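Local coordinates for protein Nrps/pks (Streptomyces albus, PDB 4OPE) that probably catalyses decarboxylative Claisen condensation of acyl chains as a ketosynthase domain of the AT-less polyketide synthase that makes oxazolomycin, at residues T101-L106 with E492-R497; G288-E293 with S420-G425; A485-T490 with V563-Y568. All blocks are in the same frame, centred on the assembly; numbering follows the deposited sequence.

Contact 1 of 3, residues T101-L106 with E492-R497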
loop_
_atom_site.group_PDB
_atom_site.type_symbol
_atom_site.label_atom_id
_atom_site.label_comp_id
_atom_site.label_asym_id
_atom_site.label_seq_id
_atom_site.Cartn_x
_atom_site.Cartn_y
_atom_site.Cartn_z
ATOM N N THR A 101 9.294 1.069 -16.863
ATOM C CA THR A 101 9.980 2.007 -16.001
ATOM C C THR A 101 11.011 1.307 -15.154
ATOM O O THR A 101 12.156 1.730 -15.067
ATOM C CB THR A 101 8.963 2.714 -15.107
ATOM O OG1 THR A 101 8.091 3.488 -15.943
ATOM C CG2 THR A 101 9.634 3.592 -14.068
ATOM N N VAL A 102 10.663 0.185 -14.566
ATOM C CA VAL A 102 11.655 -0.506 -13.738
ATOM C C VAL A 102 12.831 -0.977 -14.559
ATOM O O VAL A 102 13.987 -0.857 -14.136
ATOM C CB VAL A 102 11.053 -1.639 -12.919
ATOM C CG1 VAL A 102 12.134 -2.358 -12.138
ATOM C CG2 VAL A 102 10.039 -1.041 -11.957
ATOM N N TRP A 103 12.546 -1.480 -15.749
ATOM C CA TRP A 103 13.623 -1.861 -16.662
ATOM C C TRP A 103 14.550 -0.663 -16.881
ATOM O O TRP A 103 15.783 -0.795 -16.768
ATOM C CB TRP A 103 13.106 -2.342 -18.022
ATOM C CG TRP A 103 14.230 -2.881 -18.837
ATOM C CD1 TRP A 103 15.015 -2.205 -19.729
ATOM C CD2 TRP A 103 14.734 -4.224 -18.794
ATOM N NE1 TRP A 103 15.980 -3.050 -20.262
ATOM C CE2 TRP A 103 15.842 -4.289 -19.693
ATOM C CE3 TRP A 103 14.364 -5.372 -18.087
ATOM C CZ2 TRP A 103 16.582 -5.452 -19.880
ATOM C CZ3 TRP A 103 15.095 -6.545 -18.287
ATOM C CH2 TRP A 103 16.186 -6.574 -19.176
ATOM N N HIS A 104 13.980 0.505 -17.200
ATOM C CA HIS A 104 14.817 1.644 -17.467
ATOM C C HIS A 104 15.526 2.139 -16.217
ATOM O O HIS A 104 16.643 2.637 -16.309
ATOM C CB HIS A 104 14.040 2.742 -18.117
ATOM C CG HIS A 104 13.629 2.429 -19.515
ATOM N ND1 HIS A 104 12.400 2.777 -20.025
ATOM C CD2 HIS A 104 14.291 1.809 -20.517
ATOM C CE1 HIS A 104 12.317 2.390 -21.284
ATOM N NE2 HIS A 104 13.461 1.812 -21.610
ATOM N N LEU A 105 14.915 1.969 -15.058
ATOM C CA LEU A 105 15.584 2.315 -13.816
ATOM C C LEU A 105 16.895 1.524 -13.654
ATOM O O LEU A 105 17.960 2.092 -13.266
ATOM C CB LEU A 105 14.655 2.024 -12.618
ATOM C CG LEU A 105 15.218 1.997 -11.196
ATOM C CD1 LEU A 105 15.744 3.391 -10.945
ATOM C CD2 LEU A 105 14.175 1.670 -10.136
ATOM N N LEU A 106 16.844 0.214 -13.912
ATOM C CA LEU A 106 18.034 -0.599 -13.703
ATOM C C LEU A 106 19.129 -0.157 -14.658
ATOM O O LEU A 106 20.297 -0.025 -14.278
ATOM C CB LEU A 106 17.707 -2.044 -13.863
ATOM C CG LEU A 106 17.372 -2.805 -12.584
ATOM C CD1 LEU A 106 16.698 -2.022 -11.475
ATOM C CD2 LEU A 106 16.577 -4.028 -12.958
ATOM N N GLU A 492 22.126 -5.816 -19.464
ATOM C CA GLU A 492 21.869 -7.231 -19.636
ATOM C C GLU A 492 22.025 -7.627 -21.114
ATOM O O GLU A 492 21.480 -6.970 -22.006
ATOM C CB GLU A 492 20.496 -7.553 -19.133
ATOM C CG GLU A 492 20.131 -8.979 -19.338
ATOM C CD GLU A 492 18.765 -9.300 -18.785
ATOM O OE1 GLU A 492 18.446 -8.899 -17.615
ATOM O OE2 GLU A 492 18.045 -9.988 -19.541
ATOM N N PRO A 493 22.819 -8.680 -21.379
ATOM C CA PRO A 493 23.086 -9.105 -22.764
ATOM C C PRO A 493 21.921 -9.888 -23.321
ATOM O O PRO A 493 21.400 -10.778 -22.656
ATOM C CB PRO A 493 24.329 -10.021 -22.629
ATOM C CG PRO A 493 24.881 -9.737 -21.275
ATOM C CD PRO A 493 23.707 -9.364 -20.422
HETATM N N MSE A 494 21.544 -9.572 -24.546
HETATM C CA MSE A 494 20.473 -10.247 -25.228
HETATM C C MSE A 494 20.938 -10.896 -26.529
HETATM O O MSE A 494 22.126 -10.927 -26.866
HETATM C CB MSE A 494 19.510 -9.120 -25.480
HETATM C CG MSE A 494 18.938 -8.484 -24.210
HETATM SE SE MSE A 494 17.469 -7.258 -24.740
HETATM C CE MSE A 494 17.341 -6.356 -22.999
ATOM N N ALA A 495 19.996 -11.440 -27.276
ATOM C CA ALA A 495 20.324 -12.337 -28.375
ATOM C C ALA A 495 21.027 -11.646 -29.522
ATOM O O ALA A 495 22.061 -12.170 -29.983
ATOM C CB ALA A 495 19.068 -13.026 -28.878
ATOM N N HIS A 496 20.494 -10.513 -30.008
ATOM C CA HIS A 496 21.049 -9.870 -31.234
ATOM C C HIS A 496 22.138 -8.891 -30.894
ATOM O O HIS A 496 21.942 -8.017 -30.085
ATOM C CB HIS A 496 19.966 -9.195 -32.059
ATOM C CG HIS A 496 19.017 -10.166 -32.651
ATOM N ND1 HIS A 496 18.859 -10.311 -34.012
ATOM C CD2 HIS A 496 18.281 -11.148 -32.074
ATOM C CE1 HIS A 496 18.043 -11.325 -34.249
ATOM N NE2 HIS A 496 17.665 -11.841 -33.089
ATOM N N ARG A 497 23.296 -9.022 -31.515
ATOM C CA ARG A 497 24.493 -8.321 -31.047
ATOM C C ARG A 497 25.014 -7.382 -32.082
ATOM O O ARG A 497 24.983 -7.666 -33.280
ATOM C CB ARG A 497 25.589 -9.331 -30.693
ATOM C CG ARG A 497 25.182 -10.371 -29.645
ATOM C CD ARG A 497 25.421 -9.816 -28.273
ATOM N NE ARG A 497 24.819 -10.628 -27.248
ATOM C CZ ARG A 497 25.465 -11.245 -26.267
ATOM N NH1 ARG A 497 26.775 -11.178 -26.104
ATOM N NH2 ARG A 497 24.757 -11.921 -25.401
#
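The indole of Trp103 reaches out from its helix to meet the carboxylate of Glu492 and the end of selenomethionine Met494, both touching the six-membered part of the ring. With chi1 at -173°, CG of Trp103 lies anti to the backbone N, and the ring system extends away from the helix axis toward the 492-497 segment. Glu492 arrives roughly at right angles to the tryptophan side chain: Trp103 CH2 lies 3.6 Å from Glu492 OE1, while OE2 sits near the ring plane at its edge, 3.9 Å from Trp103 CH2. Ring and carboxylate planes are turned 72° apart. The main polar partner of the carboxylate is Arg113, which forms a salt bridge with OE2. The Met494 side chain and the indole point at each other from opposite directions, and with its chain extended beyond CG the terminal methyl CE comes obliquely to Trp103 CZ2, 3.3 Å away.

The contact joins helix 93-108 of the thiolase-fold ketosynthase core to the loop leading into strand 496-502, the central strand of a three-stranded antiparallel sheet in a small flanking alpha/beta domain, consistent with the KS-to-AT linker domain of modular ketosynthases. Phe80 and Phe570 add edge-to-face ring contacts to the same indole, and Phe162 of helix 152-163 also packs against it.

Just before that strand, the backbone is held by Arg497, which turns back on Met494 O. NE of Arg497 donates to Met494 O nearly along the C=O axis (2.7 Å), whereas Arg497 NH2 reaches this oxygen at 3.2 Å by a more bent bond from above the carbonyl plane.

Contact 2 of 3, residues G288-E293 with S420-G425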
loop_
_atom_site.group_PDB
_atom_site.type_symbol
_atom_site.label_atom_id
_atom_site.label_comp_id
_atom_site.label_asym_id
_atom_site.label_seq_id
_atom_site.Cartn_x
_atom_site.Cartn_y
_atom_site.Cartn_z
ATOM N N GLY A 288 3.092 21.027 9.544
ATOM C CA GLY A 288 4.153 21.574 10.371
ATOM C C GLY A 288 4.915 20.533 11.188
ATOM O O GLY A 288 6.171 20.520 11.201
ATOM N N VAL A 289 4.173 19.675 11.870
ATOM C CA VAL A 289 4.777 18.610 12.638
ATOM C C VAL A 289 5.651 17.699 11.772
ATOM O O VAL A 289 6.815 17.430 12.095
ATOM C CB VAL A 289 3.701 17.750 13.313
ATOM C CG1 VAL A 289 4.325 16.548 14.003
ATOM C CG2 VAL A 289 2.920 18.606 14.304
ATOM N N LEU A 290 5.077 17.235 10.661
ATOM C CA LEU A 290 5.755 16.335 9.720
ATOM C C LEU A 290 7.094 16.921 9.271
ATOM O O LEU A 290 8.132 16.289 9.419
ATOM C CB LEU A 290 4.858 16.125 8.524
ATOM C CG LEU A 290 5.448 15.305 7.389
ATOM C CD1 LEU A 290 5.411 13.828 7.726
ATOM C CD2 LEU A 290 4.724 15.573 6.085
ATOM N N ILE A 291 7.062 18.138 8.742
ATOM C CA ILE A 291 8.258 18.769 8.241
ATOM C C ILE A 291 9.302 18.999 9.352
ATOM O O ILE A 291 10.511 18.819 9.140
ATOM C CB ILE A 291 7.903 20.106 7.546
ATOM C CG1 ILE A 291 7.133 19.840 6.245
ATOM C CG2 ILE A 291 9.140 20.871 7.163
ATOM C CD1 ILE A 291 6.484 21.050 5.604
ATOM N N GLY A 292 8.827 19.383 10.536
ATOM C CA GLY A 292 9.685 19.614 11.676
ATOM C C GLY A 292 10.431 18.374 12.041
ATOM O O GLY A 292 11.642 18.398 12.266
ATOM N N GLU A 293 9.706 17.277 12.056
ATOM C CA GLU A 293 10.265 15.976 12.353
ATOM C C GLU A 293 11.278 15.570 11.291
ATOM O O GLU A 293 12.400 15.191 11.595
ATOM C CB GLU A 293 9.142 14.978 12.381
ATOM C CG GLU A 293 9.294 13.819 13.342
ATOM C CD GLU A 293 7.971 13.079 13.471
ATOM O OE1 GLU A 293 6.973 13.776 13.785
ATOM O OE2 GLU A 293 7.920 11.841 13.209
ATOM N N SER A 420 7.748 17.938 -0.468
ATOM C CA SER A 420 6.466 17.670 0.186
ATOM C C SER A 420 5.434 17.066 -0.765
ATOM O O SER A 420 5.361 17.404 -1.931
ATOM C CB SER A 420 5.848 18.954 0.711
ATOM O OG SER A 420 6.521 19.479 1.842
ATOM N N ALA A 421 4.615 16.188 -0.214
ATOM C CA ALA A 421 3.464 15.694 -0.882
ATOM C C ALA A 421 2.361 15.415 0.146
ATOM O O ALA A 421 2.555 14.635 1.087
ATOM C CB ALA A 421 3.831 14.440 -1.627
ATOM N N PHE A 422 1.207 16.045 -0.086
ATOM C CA PHE A 422 0.037 15.968 0.797
ATOM C C PHE A 422 -1.164 15.377 0.073
ATOM O O PHE A 422 -1.713 15.955 -0.830
ATOM C CB PHE A 422 -0.317 17.375 1.285
ATOM C CG PHE A 422 0.836 18.097 1.899
ATOM C CD1 PHE A 422 1.608 17.490 2.852
ATOM C CD2 PHE A 422 1.163 19.359 1.495
ATOM C CE1 PHE A 422 2.664 18.133 3.436
ATOM C CE2 PHE A 422 2.234 20.022 2.059
ATOM C CZ PHE A 422 2.973 19.409 3.048
ATOM N N GLY A 423 -1.553 14.191 0.462
ATOM C CA GLY A 423 -2.675 13.547 -0.161
ATOM C C GLY A 423 -3.954 14.244 0.260
ATOM O O GLY A 423 -4.132 14.577 1.432
ATOM N N ALA A 424 -4.835 14.432 -0.722
ATOM C CA ALA A 424 -6.194 14.972 -0.550
ATOM C C ALA A 424 -6.893 14.397 0.674
ATOM O O ALA A 424 -7.467 15.124 1.431
ATOM C CB ALA A 424 -7.031 14.758 -1.826
ATOM N N GLY A 425 -6.790 13.105 0.932
ATOM C CA GLY A 425 -7.451 12.527 2.117
ATOM C C GLY A 425 -6.738 12.723 3.434
ATOM O O GLY A 425 -7.196 12.205 4.434
#
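In Ile291, a chi1 of -69° sets CG1 anti to the carbonyl carbon, and an extended chi2 of 168° carries CD1 on toward Ser420, whose OG stands beside its own backbone N (chi1 -72°). The two groups meet with Ile291 CD1 4.1 Å from Ser420 OG. This is a helix-on-sheet contact in the layered thiolase fold: helix 284-298 lies over the large mixed sheet, where strand 416-422 runs between strands 427-434 and 308-309. The chain from Phe422 onward matches the GFGG-type loop of ketosynthases.

Ile291 and Ser420 also mark the closest backbone approach of the two segments, the Ile291 CA and Ser420 CA atoms being 8.3 Å apart. A spacing of this size leaves the join to side chains. Ser420 OG, although it touches a methyl group here, has a polar partner in His430 on the adjacent strand, whose ND1 is hydrogen-bonded to it; both Leu290 and Ile291 rest against that same histidine.

A different side of the helix serves the dimer. Glu293 forms a salt bridge with Arg120 of the second subunit, and Val289 packs on that arginine, so the helix links the sheet of its own chain to the partner subunit.

Leu290 and Phe422 form the apolar pair of this buried contact, and the Phe422 ring also meets His311, the histidine of the HGTGT motif, catalytic in this family and probably here. Leucine comes to the rim of the phenylalanine rather than over its face: Leu290 CD2 lies near the ring plane, 4.2 Å from Phe422 CE1.

Contact 3 of 3, residues A485-T490 with V563-Y568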
loop_
_atom_site.group_PDB
_atom_site.type_symbol
_atom_site.label_atom_id
_atom_site.label_comp_id
_atom_site.label_asym_id
_atom_site.label_seq_id
_atom_site.Cartn_x
_atom_site.Cartn_y
_atom_site.Cartn_z
ATOM N N ALA A 485 31.350 3.253 -23.123
ATOM C CA ALA A 485 31.686 1.832 -23.178
ATOM C C ALA A 485 31.306 1.117 -21.904
ATOM O O ALA A 485 30.634 0.087 -21.957
ATOM C CB ALA A 485 33.196 1.653 -23.402
ATOM N N ALA A 486 31.768 1.654 -20.771
ATOM C CA ALA A 486 31.563 0.991 -19.480
ATOM C C ALA A 486 30.069 0.808 -19.212
ATOM O O ALA A 486 29.639 -0.266 -18.821
ATOM C CB ALA A 486 32.225 1.751 -18.331
ATOM N N THR A 487 29.295 1.854 -19.467
ATOM C CA THR A 487 27.903 1.858 -19.127
ATOM C C THR A 487 27.149 0.756 -19.858
ATOM O O THR A 487 26.371 0.006 -19.251
ATOM C CB THR A 487 27.293 3.235 -19.429
ATOM O OG1 THR A 487 27.822 4.196 -18.485
ATOM C CG2 THR A 487 25.777 3.197 -19.354
ATOM N N LEU A 488 27.424 0.622 -21.143
ATOM C CA LEU A 488 26.748 -0.356 -21.974
ATOM C C LEU A 488 27.076 -1.778 -21.577
ATOM O O LEU A 488 26.247 -2.672 -21.692
ATOM C CB LEU A 488 27.102 -0.132 -23.435
ATOM C CG LEU A 488 26.498 1.164 -23.999
ATOM C CD1 LEU A 488 27.202 1.559 -25.282
ATOM C CD2 LEU A 488 24.992 1.049 -24.200
ATOM N N LEU A 489 28.272 -1.975 -21.051
ATOM C CA LEU A 489 28.675 -3.296 -20.600
ATOM C C LEU A 489 28.053 -3.694 -19.259
ATOM O O LEU A 489 28.216 -4.844 -18.816
ATOM C CB LEU A 489 30.185 -3.394 -20.524
ATOM C CG LEU A 489 30.842 -3.240 -21.894
ATOM C CD1 LEU A 489 32.360 -3.155 -21.765
ATOM C CD2 LEU A 489 30.408 -4.411 -22.771
ATOM N N THR A 490 27.319 -2.797 -18.624
ATOM C CA THR A 490 26.585 -3.217 -17.442
ATOM C C THR A 490 25.190 -3.686 -17.805
ATOM O O THR A 490 24.471 -4.238 -16.964
ATOM C CB THR A 490 26.424 -2.076 -16.456
ATOM O OG1 THR A 490 25.447 -1.149 -16.979
ATOM C CG2 THR A 490 27.762 -1.420 -16.232
ATOM N N VAL A 563 27.716 7.160 -17.323
ATOM C CA VAL A 563 26.846 8.149 -17.906
ATOM C C VAL A 563 25.521 7.509 -18.230
ATOM O O VAL A 563 25.391 6.284 -18.321
ATOM C CB VAL A 563 27.446 8.759 -19.176
ATOM C CG1 VAL A 563 28.726 9.480 -18.803
ATOM C CG2 VAL A 563 27.738 7.716 -20.244
ATOM N N SER A 564 24.537 8.355 -18.406
ATOM C CA SER A 564 23.189 7.926 -18.688
ATOM C C SER A 564 23.042 7.921 -20.163
ATOM O O SER A 564 23.244 8.950 -20.789
ATOM C CB SER A 564 22.263 8.971 -18.148
ATOM O OG SER A 564 22.480 9.146 -16.767
ATOM N N LEU A 565 22.710 6.774 -20.730
ATOM C CA LEU A 565 22.489 6.630 -22.160
ATOM C C LEU A 565 21.071 6.200 -22.386
ATOM O O LEU A 565 20.454 5.593 -21.510
ATOM C CB LEU A 565 23.397 5.557 -22.741
ATOM C CG LEU A 565 24.902 5.730 -22.477
ATOM C CD1 LEU A 565 25.636 4.419 -22.593
ATOM C CD2 LEU A 565 25.523 6.754 -23.423
ATOM N N PRO A 566 20.542 6.455 -23.587
ATOM C CA PRO A 566 19.170 6.079 -23.826
ATOM C C PRO A 566 18.885 4.628 -23.438
ATOM O O PRO A 566 19.710 3.739 -23.665
ATOM C CB PRO A 566 19.010 6.304 -25.299
ATOM C CG PRO A 566 20.008 7.369 -25.629
ATOM C CD PRO A 566 21.167 7.127 -24.730
ATOM N N GLY A 567 17.726 4.390 -22.854
ATOM C CA GLY A 567 17.361 3.067 -22.394
ATOM C C GLY A 567 16.815 2.184 -23.514
ATOM O O GLY A 567 16.597 2.656 -24.631
ATOM N N TYR A 568 16.601 0.902 -23.203
ATOM C CA TYR A 568 16.146 -0.064 -24.189
ATOM C C TYR A 568 14.874 0.417 -24.889
ATOM O O TYR A 568 13.930 0.787 -24.237
ATOM C CB TYR A 568 15.852 -1.399 -23.503
ATOM C CG TYR A 568 15.483 -2.500 -24.454
ATOM C CD1 TYR A 568 16.452 -3.195 -25.130
ATOM C CD2 TYR A 568 14.174 -2.862 -24.664
ATOM C CE1 TYR A 568 16.139 -4.242 -25.971
ATOM C CE2 TYR A 568 13.843 -3.881 -25.539
ATOM C CZ TYR A 568 14.845 -4.558 -26.198
ATOM O OH TYR A 568 14.580 -5.565 -27.076
#
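Thr487 and Leu488, toward the C-terminal part of helix 481-488, carry the contact with Val563 and Leu565. Ahead of them, Ala485 contributes backbone: its carbonyl O accepts from Leu489 N at 3.3 Å. Thr487 then turns its side chain on the 563-568 loop. A chi1 of -70° sets OG1 beside the backbone N and directs CG2 toward the leucine of the other segment. Val563 N donates to Thr487 OG1 at 3.2 Å in an almost straight bond (172°), and the hydroxyl is also hydrogen-bonded to Ala483 O one turn back in the helix. One oxygen thus ties the loop backbone to the helix. The methyl branch does the apolar work, with Thr487 CG2 3.5 Å from Leu565 CD1.

Leu488 adds the second apolar surface. Its side chain meets that of Leu565 at about a right angle, Leu488 CG being 3.6 Å from Leu565 CD1, so a single methyl of Leu565 packs against two successive helix residues. At Thr490 the chain is secured to the same turn: Thr490 OG1 donates in the carbonyl plane to Thr487 O at 2.7 Å, and Thr490 N also donates to this oxygen.

Leu565-Pro566-Gly567-Tyr568 opens a Leu-Pro-x-Tyr-Pro-Phe sequence, like that of the post-AT linker in modular synthases, which there wraps back over the ketosynthase. Here Leu488 also packs on strand 449-455, while Leu565 touches Phe471 of helix 458-473, placing the loop between helices 481-488 and 458-473, beside the three-stranded sheet.

How the contacts relate
Contacts 1 and 3 adjoin, their centres 10 Å apart, where the three-stranded sheet domain meets the ketosynthase core. Helix 481-488 and strand 496-502 follow one another, and Tyr568 of the 563-568 loop packs on Met494 and Trp103, its carbonyl probably accepting a hydrogen bond from His104. Contact 2 lies across the chain's centre, its own centre 37 Å from each of the others, where helix 284-298 packs on the large mixed sheet. Along the chain contact 2 falls between the halves of contact 1, and the segments of contacts 1 and 3 alternate. Contacts 1 and 3 thus join flanking domain and C-terminal loop to the core, while the helix of contact 2 also reaches the second subunit.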